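Side-chain contacts in RNA-binding protein RO60 (Deinococcus radiodurans, PDB 2NVO), which binds several small RNAs that accumulate during recovery from ultraviolet irradiation and contributes to the bacterium's resistance to that radiation: residues 129-132 against 133-137; 155-158 against 159-163; 183-186 against 187-191. One frame throughout, in Å; residues are numbered along the deposited sequence.

Interaction 1. Residues 129-132 against 133-137; sequences VART and GTMLL
An N-cap begins helix 133-143 here: Thr132, the last residue of the turn that follows helix 116-129, offers its hydroxyl to the backbone of Met135. Both helices belong to the horseshoe of HEAT-like repeats, and the chain from Arg131 onward lies in a region that, by similarity to relatives, probably takes part in RNA binding. Met135 N donates to Thr132 OG1 over 3.3 Å, a fairly straight bond (N-H...O angle 160°). It can do so because OG1 stands between the backbone N and the carbonyl carbon of Thr132 (chi1 73°), which turns the oxygen toward the opening turn of the helix. Right after it comes the first regular helical bond, Leu136 N to Thr132 O at 3.2 Å, so the side chain and the main chain of Thr132 each hold one N-H of the first turn. The same hydroxyl also packs against the Met135 side chain, with CG 3.4 Å from Thr132 OG1.

Beyond CG the methionine runs back toward Arg131. Its sulfur lies over one face of the Arg131 guanidinium, displaced toward the rim, and Met135 SD is 4.1 Å from Arg131 NH1. The arginine reaches this place through a bend at chi3 (-31°), and the two side chains run at a slant to each other. The Met135 side chain also touches Leu103 of helix 100-112, while Arg131 O accepts a hydrogen bond from Lys168 NZ. By its backbone angles Ala130, the first residue to leave the preceding helix, is the centre of an inverse gamma turn. Its methyl group packs on the new helix, Ala130 CB lying 3.8 Å from Leu136 CA and 4.1 Å from Leu136 CB.

Interaction 2. Residues 155-158 against 159-163; sequences RGVA and NVYET
Glu162 OE2 is held by two donors, the guanidinium of Arg155 two helical turns back and Lys194 N in the loop that follows helix 184-191. The Arg155 NH2 bond is weak, at 3.4 Å from Glu162 OE2. The stronger half of this i to i+7 salt bridge, formed along one side of helix 151-163 of the helical-repeat TROVE domain, is on the other oxygen. Arg155 NH1 meets Glu162 OE1 at 2.8 Å, almost straight (N-H...O angle 176°), in the guanidinium plane and on the syn side of the carboxylate, but tilted out of the carboxylate plane. The carboxylate sits at the edge of the guanidinium, the two planes 27° apart. Arg155 bends at chi2 and chi3 to swing its head along the helix, whereas Glu162 stretches out beyond CG, so the two chains meet at about a right angle. With a backbone N-H as well as the arginine close by, the carboxylate probably stays ionised.

The backbone bond under the pair is short, Asn159 N lying 2.7 Å from Arg155 O; one residue on, Val160 N turns weakly to Val157 O. Asn159 sends its CG opposite to its own backbone N (chi1 -177°), which takes the amide away from the arginine and toward a bridging water. That water accepts from Asn159 ND2 at 2.8 Å and donates to Gly156 O at 2.7 Å.

The inward side of the helix is apolar. Val157 and Tyr161 run alongside each other in the same direction, with Val157 CG1 3.8 Å from Tyr161 CE2, and both lean on helices 133-143 and 184-191. At the far end, Thr163 OG1 turns back one turn and donates to Asn159 O at 2.8 Å.

Interaction 3. Residues 183-186 against 187-191; sequences SQAD and ALRKA
Ser183 gives its carbonyl oxygen to Ala187 N, 3.2 Å away, in the first bond of helix 184-191, and caps that helix with its side chain. Ser183 OG accepts from Asp186 N at 3.0 Å, and Asp186 OD2 in return takes the N-H of Ser183 at 3.1 Å: a capping box, closed by two reciprocal bonds. The serine N-H comes in from above the carboxylate plane, 52° out of it.

Gln184 takes part through its main chain, its carbonyl receiving Leu188 N at 2.8 Å. The branch point of the leucine also rides close to this oxygen, with Leu188 CG 3.2 Å from Gln184 O, and from there the side chain goes on to pack against Leu204, Met207 and Val208 of helix 198-209, the next long helix of the TROVE horseshoe.

Ala185 is where the arginine folds over. The Arg189 chain is extended from CG to NE and then turns its head back, with Ala185 CB 3.6 Å from Arg189 NH1. One guanidinium face therefore lies on a methyl group.

Asp186 ends the walk with both its oxygens engaged. While OD2 serves the cap, OD1 lies in the guanidinium plane at its edge, Asp186 OD1 being 3.6 Å from Arg189 NH1. At that distance the salt bridge is long, and the carboxylate and guanidinium planes are 51° apart. Asp186 O continues the helix by accepting from Lys190 N. Sitting at the amino-terminal end of a helix, bonded to a backbone N-H and with an arginine alongside, the Asp186 carboxylate is probably stabilised as an anion, and the arginine would add to the cap mainly through electrostatics.

Three neighbouring helices of the TROVE horseshoe meet around Tyr161. Tyr161 OH lies 3.2 Å from Leu136 CD2 of interaction 1 and 3.3 Å from Ala187 CB of interaction 3, so the hydroxyl end of the tyrosine lies between the other two helices. Leu188 CD2 packs on the ring, 3.6 Å from Tyr161 CD2. Interactions 1 and 3 also meet directly, Leu137 CD2 resting 3.7 Å from Ser183 O. The contact centres are 11 to 13 Å apart. Interactions 1 and 3 each cap the start of a helix, while interaction 2 links side chains two turns apart on one helix. All lie away from the calcium site of Ser372, Ser374 and Glu467 in the VWFA-like domain.

Interaction 1. Residues 129-132 against 133-137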
ATOM      1  N   VAL A 129       8.973   8.958 -13.130  1.00 26.15           N
ATOM      2  CA  VAL A 129       8.953   8.581 -11.717  1.00 27.25           C
ATOM      3  C   VAL A 129       7.965   9.404 -10.903  1.00 24.12           C
ATOM      4  O   VAL A 129       7.298   8.880 -10.020  1.00 22.62           O
ATOM      5  CB  VAL A 129      10.357   8.674 -11.085  1.00 23.63           C
ATOM      6  CG1 VAL A 129      10.283   8.440  -9.580  1.00 20.93           C
ATOM      7  CG2 VAL A 129      11.296   7.675 -11.724  1.00 22.17           C
ATOM      8  N   ALA A 130       7.870  10.697 -11.196  1.00 22.59           N
ATOM      9  CA  ALA A 130       6.875  11.544 -10.555  1.00 24.25           C
ATOM     10  C   ALA A 130       5.541  11.459 -11.289  1.00 23.34           C
ATOM     11  O   ALA A 130       5.112  12.433 -11.903  1.00 20.13           O
ATOM     12  CB  ALA A 130       7.363  12.994 -10.497  1.00 18.70           C
ATOM     13  N   ARG A 131       4.872  10.314 -11.193  1.00 21.95           N
ATOM     14  CA  ARG A 131       3.661  10.066 -11.986  1.00 23.17           C
ATOM     15  C   ARG A 131       2.519  11.022 -11.692  1.00 22.26           C
ATOM     16  O   ARG A 131       1.858  11.511 -12.612  1.00 19.27           O
ATOM     17  CB  ARG A 131       3.149   8.637 -11.795  1.00 26.41           C
ATOM     18  CG  ARG A 131       4.164   7.559 -12.050  1.00 31.71           C
ATOM     19  CD  ARG A 131       3.500   6.187 -11.980  1.00 34.09           C
ATOM     20  NE  ARG A 131       2.368   6.161 -11.049  1.00 36.11           N
ATOM     21  CZ  ARG A 131       2.427   5.733  -9.790  1.00 33.82           C
ATOM     22  NH1 ARG A 131       3.573   5.286  -9.281  1.00 34.85           N
ATOM     23  NH2 ARG A 131       1.334   5.755  -9.036  1.00 30.81           N
ATOM     24  N   THR A 132       2.260  11.268 -10.411  1.00 18.49           N
ATOM     25  CA  THR A 132       1.160  12.144 -10.053  1.00 19.24           C
ATOM     26  C   THR A 132       1.692  13.494  -9.599  1.00 19.30           C
ATOM     27  O   THR A 132       2.882  13.633  -9.285  1.00 18.68           O
ATOM     28  CB  THR A 132       0.303  11.549  -8.920  1.00 24.17           C
ATOM     29  OG1 THR A 132       1.026  11.641  -7.687  1.00 19.61           O
ATOM     30  CG2 THR A 132      -0.026  10.086  -9.204  1.00 21.67           C
ATOM     31  N   GLY A 133       0.797  14.474  -9.570  1.00 17.04           N
ATOM     32  CA  GLY A 133       1.107  15.811  -9.104  1.00 21.25           C
ATOM     33  C   GLY A 133       1.733  15.787  -7.718  1.00 19.58           C
ATOM     34  O   GLY A 133       2.732  16.459  -7.470  1.00 16.76           O
ATOM     35  N   THR A 134       1.157  14.990  -6.820  1.00 20.86           N
ATOM     36  CA  THR A 134       1.671  14.875  -5.452  1.00 21.51           C
ATOM     37  C   THR A 134       3.108  14.385  -5.441  1.00 19.17           C
ATOM     38  O   THR A 134       3.943  14.890  -4.691  1.00 17.88           O
ATOM     39  CB  THR A 134       0.826  13.892  -4.606  1.00 22.53           C
ATOM     40  OG1 THR A 134      -0.553  14.247  -4.703  1.00 25.13           O
ATOM     41  CG2 THR A 134       1.258  13.927  -3.148  1.00 25.64           C
ATOM     42  N   MET A 135       3.402  13.392  -6.273  1.00 16.44           N
ATOM     43  CA  MET A 135       4.742  12.838  -6.292  1.00 16.96           C
ATOM     44  C   MET A 135       5.769  13.870  -6.752  1.00 15.00           C
ATOM     45  O   MET A 135       6.882  13.896  -6.251  1.00 13.41           O
ATOM     46  CB  MET A 135       4.798  11.576  -7.144  1.00 17.41           C
ATOM     47  CG  MET A 135       4.011  10.410  -6.559  1.00 18.49           C
ATOM     48  SD  MET A 135       4.010   8.990  -7.697  1.00 26.66           S
ATOM     49  CE  MET A 135       5.731   8.638  -7.801  1.00 25.46           C
ATOM     50  N   LEU A 136       5.381  14.731  -7.687  1.00 15.50           N
ATOM     51  CA  LEU A 136       6.265  15.812  -8.128  1.00 16.99           C
ATOM     52  C   LEU A 136       6.524  16.819  -7.005  1.00 14.65           C
ATOM     53  O   LEU A 136       7.642  17.289  -6.838  1.00 12.73           O
ATOM     54  CB  LEU A 136       5.683  16.554  -9.325  1.00 13.57           C
ATOM     55  CG  LEU A 136       6.474  17.813  -9.695  1.00 16.27           C
ATOM     56  CD1 LEU A 136       7.889  17.453 -10.179  1.00 19.05           C
ATOM     57  CD2 LEU A 136       5.729  18.666 -10.713  1.00 15.06           C
ATOM     58  N   LEU A 137       5.483  17.152  -6.249  1.00 16.63           N
ATOM     59  CA  LEU A 137       5.643  18.117  -5.160  1.00 17.33           C
ATOM     60  C   LEU A 137       6.458  17.500  -4.033  1.00 16.42           C
ATOM     61  O   LEU A 137       7.164  18.199  -3.308  1.00 16.20           O
ATOM     62  CB  LEU A 137       4.295  18.608  -4.654  1.00 16.99           C
ATOM     63  CG  LEU A 137       3.493  19.302  -5.758  1.00 18.77           C
ATOM     64  CD1 LEU A 137       2.146  19.762  -5.236  1.00 22.65           C
ATOM     65  CD2 LEU A 137       4.282  20.459  -6.419  1.00 16.41           C
TER

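Interaction 2. Residues 155-158 against 159-163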
ATOM      1  N   ARG A 155      14.805  23.557 -16.194  1.00 22.50           N
ATOM      2  CA  ARG A 155      14.464  22.709 -17.331  1.00 27.54           C
ATOM      3  C   ARG A 155      13.845  21.376 -16.906  1.00 24.60           C
ATOM      4  O   ARG A 155      12.808  20.982 -17.423  1.00 23.24           O
ATOM      5  CB  ARG A 155      15.694  22.462 -18.220  1.00 27.41           C
ATOM      6  CG  ARG A 155      15.984  23.601 -19.192  1.00 34.66           C
ATOM      7  CD  ARG A 155      14.707  24.017 -19.913  1.00 30.84           C
ATOM      8  NE  ARG A 155      13.903  22.853 -20.281  1.00 35.36           N
ATOM      9  CZ  ARG A 155      12.617  22.903 -20.621  1.00 30.23           C
ATOM     10  NH1 ARG A 155      11.964  21.789 -20.927  1.00 31.92           N
ATOM     11  NH2 ARG A 155      11.982  24.067 -20.647  1.00 32.57           N
ATOM     12  N   GLY A 156      14.484  20.695 -15.963  1.00 22.80           N
ATOM     13  CA  GLY A 156      14.004  19.402 -15.495  1.00 21.43           C
ATOM     14  C   GLY A 156      12.585  19.419 -14.954  1.00 19.60           C
ATOM     15  O   GLY A 156      11.793  18.533 -15.250  1.00 20.21           O
ATOM     16  N   VAL A 157      12.258  20.428 -14.154  1.00 20.86           N
ATOM     17  CA  VAL A 157      10.899  20.576 -13.656  1.00 19.98           C
ATOM     18  C   VAL A 157       9.951  20.990 -14.786  1.00 18.98           C
ATOM     19  O   VAL A 157       8.861  20.423 -14.939  1.00 18.11           O
ATOM     20  CB  VAL A 157      10.828  21.590 -12.496  1.00 19.30           C
ATOM     21  CG1 VAL A 157       9.388  21.786 -12.037  1.00 17.18           C
ATOM     22  CG2 VAL A 157      11.715  21.141 -11.333  1.00 16.44           C
ATOM     23  N   ALA A 158      10.369  21.964 -15.589  1.00 17.57           N
ATOM     24  CA  ALA A 158       9.555  22.399 -16.725  1.00 20.68           C
ATOM     25  C   ALA A 158       9.233  21.227 -17.648  1.00 19.05           C
ATOM     26  O   ALA A 158       8.121  21.113 -18.159  1.00 20.66           O
ATOM     27  CB  ALA A 158      10.256  23.518 -17.511  1.00 24.55           C
ATOM     28  N   ASN A 159      10.209  20.356 -17.866  1.00 21.66           N
ATOM     29  CA  ASN A 159      10.008  19.210 -18.749  1.00 20.49           C
ATOM     30  C   ASN A 159       8.870  18.311 -18.261  1.00 20.98           C
ATOM     31  O   ASN A 159       8.137  17.719 -19.060  1.00 20.52           O
ATOM     32  CB  ASN A 159      11.303  18.429 -18.916  1.00 23.33           C
ATOM     33  CG  ASN A 159      11.167  17.267 -19.882  1.00 25.95           C
ATOM     34  OD1 ASN A 159      10.677  17.415 -21.012  1.00 25.38           O
ATOM     35  ND2 ASN A 159      11.601  16.100 -19.440  1.00 21.32           N
ATOM     36  N   VAL A 160       8.694  18.245 -16.945  1.00 19.80           N
ATOM     37  CA  VAL A 160       7.602  17.479 -16.370  1.00 19.13           C
ATOM     38  C   VAL A 160       6.247  17.989 -16.852  1.00 17.86           C
ATOM     39  O   VAL A 160       5.396  17.199 -17.261  1.00 21.96           O
ATOM     40  CB  VAL A 160       7.649  17.477 -14.819  1.00 16.40           C
ATOM     41  CG1 VAL A 160       6.403  16.812 -14.258  1.00 18.89           C
ATOM     42  CG2 VAL A 160       8.885  16.755 -14.346  1.00 14.66           C
ATOM     43  N   TYR A 161       6.048  19.305 -16.813  1.00 17.18           N
ATOM     44  CA  TYR A 161       4.776  19.890 -17.232  1.00 17.98           C
ATOM     45  C   TYR A 161       4.604  19.881 -18.749  1.00 20.24           C
ATOM     46  O   TYR A 161       3.503  19.686 -19.258  1.00 18.90           O
ATOM     47  CB  TYR A 161       4.644  21.318 -16.706  1.00 18.95           C
ATOM     48  CG  TYR A 161       4.600  21.398 -15.195  1.00 18.67           C
ATOM     49  CD1 TYR A 161       3.442  21.076 -14.495  1.00 20.21           C
ATOM     50  CD2 TYR A 161       5.717  21.800 -14.473  1.00 20.17           C
ATOM     51  CE1 TYR A 161       3.399  21.158 -13.098  1.00 16.35           C
ATOM     52  CE2 TYR A 161       5.689  21.881 -13.093  1.00 18.58           C
ATOM     53  CZ  TYR A 161       4.531  21.552 -12.412  1.00 18.76           C
ATOM     54  OH  TYR A 161       4.507  21.636 -11.036  1.00 19.16           O
ATOM     55  N   GLU A 162       5.701  20.086 -19.465  1.00 22.88           N
ATOM     56  CA  GLU A 162       5.649  20.147 -20.928  1.00 22.41           C
ATOM     57  C   GLU A 162       5.401  18.776 -21.559  1.00 26.32           C
ATOM     58  O   GLU A 162       5.002  18.679 -22.728  1.00 22.91           O
ATOM     59  CB  GLU A 162       6.934  20.773 -21.464  1.00 21.25           C
ATOM     60  CG  GLU A 162       7.042  22.257 -21.151  1.00 22.82           C
ATOM     61  CD  GLU A 162       8.433  22.795 -21.371  1.00 24.69           C
ATOM     62  OE1 GLU A 162       9.325  21.986 -21.693  1.00 26.27           O
ATOM     63  OE2 GLU A 162       8.635  24.026 -21.221  1.00 23.88           O
ATOM     64  N   THR A 163       5.631  17.722 -20.782  1.00 24.58           N
ATOM     65  CA  THR A 163       5.464  16.350 -21.264  1.00 26.55           C
ATOM     66  C   THR A 163       4.054  15.810 -20.994  1.00 28.27           C
ATOM     67  O   THR A 163       3.624  14.822 -21.591  1.00 26.90           O
ATOM     68  CB  THR A 163       6.507  15.419 -20.614  1.00 26.26           C
ATOM     69  OG1 THR A 163       7.814  15.776 -21.072  1.00 28.21           O
ATOM     70  CG2 THR A 163       6.240  13.966 -20.959  1.00 31.45           C
TER
HETATM   71  O   HOH W   1      12.424  16.333 -16.727  1.00 24.86           O

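Interaction 3. Residues 183-186 against 187-191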
ATOM      1  N   SER A 183       3.494  23.926  -3.923  1.00 19.14           N
ATOM      2  CA  SER A 183       2.292  23.894  -4.744  1.00 17.25           C
ATOM      3  C   SER A 183       2.693  23.836  -6.217  1.00 16.32           C
ATOM      4  O   SER A 183       3.830  24.140  -6.560  1.00 15.06           O
ATOM      5  CB  SER A 183       1.435  25.135  -4.494  1.00 18.16           C
ATOM      6  OG  SER A 183       2.004  26.289  -5.096  1.00 19.13           O
ATOM      7  N   GLN A 184       1.762  23.455  -7.084  1.00 17.72           N
ATOM      8  CA  GLN A 184       2.025  23.498  -8.528  1.00 19.56           C
ATOM      9  C   GLN A 184       2.366  24.929  -8.942  1.00 18.55           C
ATOM     10  O   GLN A 184       3.266  25.159  -9.756  1.00 21.74           O
ATOM     11  CB  GLN A 184       0.814  22.991  -9.326  1.00 19.56           C
ATOM     12  CG  GLN A 184       0.304  21.628  -8.879  1.00 18.73           C
ATOM     13  CD  GLN A 184       1.260  20.503  -9.199  1.00 18.74           C
ATOM     14  OE1 GLN A 184       1.225  19.447  -8.566  1.00 22.27           O
ATOM     15  NE2 GLN A 184       2.123  20.719 -10.177  1.00 14.64           N
ATOM     16  N   ALA A 185       1.647  25.893  -8.376  1.00 18.66           N
ATOM     17  CA  ALA A 185       1.912  27.308  -8.625  1.00 19.98           C
ATOM     18  C   ALA A 185       3.367  27.695  -8.343  1.00 21.76           C
ATOM     19  O   ALA A 185       3.995  28.363  -9.160  1.00 19.88           O
ATOM     20  CB  ALA A 185       0.966  28.182  -7.820  1.00 22.33           C
ATOM     21  N   ASP A 186       3.895  27.275  -7.190  1.00 20.17           N
ATOM     22  CA  ASP A 186       5.298  27.529  -6.845  1.00 17.84           C
ATOM     23  C   ASP A 186       6.248  27.007  -7.916  1.00 18.09           C
ATOM     24  O   ASP A 186       7.124  27.726  -8.409  1.00 19.82           O
ATOM     25  CB  ASP A 186       5.681  26.837  -5.535  1.00 14.77           C
ATOM     26  CG  ASP A 186       4.938  27.381  -4.338  1.00 18.61           C
ATOM     27  OD1 ASP A 186       4.429  28.518  -4.406  1.00 17.02           O
ATOM     28  OD2 ASP A 186       4.875  26.648  -3.338  1.00 16.09           O
ATOM     29  N   ALA A 187       6.095  25.730  -8.234  1.00 17.42           N
ATOM     30  CA  ALA A 187       6.954  25.077  -9.206  1.00 19.02           C
ATOM     31  C   ALA A 187       6.867  25.762 -10.568  1.00 20.31           C
ATOM     32  O   ALA A 187       7.876  25.941 -11.243  1.00 21.23           O
ATOM     33  CB  ALA A 187       6.582  23.601  -9.328  1.00 16.73           C
ATOM     34  N   LEU A 188       5.655  26.125 -10.972  1.00 18.98           N
ATOM     35  CA  LEU A 188       5.437  26.733 -12.278  1.00 20.30           C
ATOM     36  C   LEU A 188       6.115  28.102 -12.377  1.00 23.57           C
ATOM     37  O   LEU A 188       6.640  28.469 -13.427  1.00 22.14           O
ATOM     38  CB  LEU A 188       3.936  26.817 -12.590  1.00 22.18           C
ATOM     39  CG  LEU A 188       3.252  25.481 -12.928  1.00 20.88           C
ATOM     40  CD1 LEU A 188       1.733  25.620 -13.010  1.00 21.22           C
ATOM     41  CD2 LEU A 188       3.814  24.886 -14.227  1.00 20.04           C
ATOM     42  N   ARG A 189       6.119  28.845 -11.274  1.00 20.76           N
ATOM     43  CA  ARG A 189       6.732  30.172 -11.235  1.00 24.72           C
ATOM     44  C   ARG A 189       8.250  30.098 -11.319  1.00 24.36           C
ATOM     45  O   ARG A 189       8.899  31.034 -11.770  1.00 27.28           O
ATOM     46  CB  ARG A 189       6.334  30.908  -9.952  1.00 22.31           C
ATOM     47  CG  ARG A 189       4.854  31.208  -9.848  1.00 25.92           C
ATOM     48  CD  ARG A 189       4.557  32.186  -8.713  1.00 31.07           C
ATOM     49  NE  ARG A 189       3.118  32.313  -8.529  1.00 34.44           N
ATOM     50  CZ  ARG A 189       2.435  31.667  -7.592  1.00 35.07           C
ATOM     51  NH1 ARG A 189       3.074  30.874  -6.733  1.00 28.45           N
ATOM     52  NH2 ARG A 189       1.117  31.828  -7.504  1.00 35.61           N
ATOM     53  N   LYS A 190       8.804  28.989 -10.854  1.00 21.69           N
ATOM     54  CA  LYS A 190      10.238  28.791 -10.837  1.00 22.25           C
ATOM     55  C   LYS A 190      10.694  28.208 -12.172  1.00 26.16           C
ATOM     56  O   LYS A 190      11.747  28.576 -12.683  1.00 25.74           O
ATOM     57  CB  LYS A 190      10.629  27.847  -9.697  1.00 27.40           C
ATOM     58  CG  LYS A 190      10.545  28.453  -8.278  1.00 27.47           C
ATOM     59  CD  LYS A 190      11.918  28.867  -7.761  1.00 28.96           C
ATOM     60  CE  LYS A 190      11.842  29.318  -6.301  1.00 32.55           C
ATOM     61  NZ  LYS A 190      13.185  29.412  -5.644  1.00 30.17           N
ATOM     62  N   ALA A 191       9.873  27.321 -12.738  1.00 23.03           N
ATOM     63  CA  ALA A 191      10.242  26.530 -13.918  1.00 25.93           C
ATOM     64  C   ALA A 191       9.800  27.114 -15.267  1.00 25.36           C
ATOM     65  O   ALA A 191      10.421  26.831 -16.289  1.00 25.18           O
ATOM     66  CB  ALA A 191       9.706  25.104 -13.781  1.00 22.95           C
TER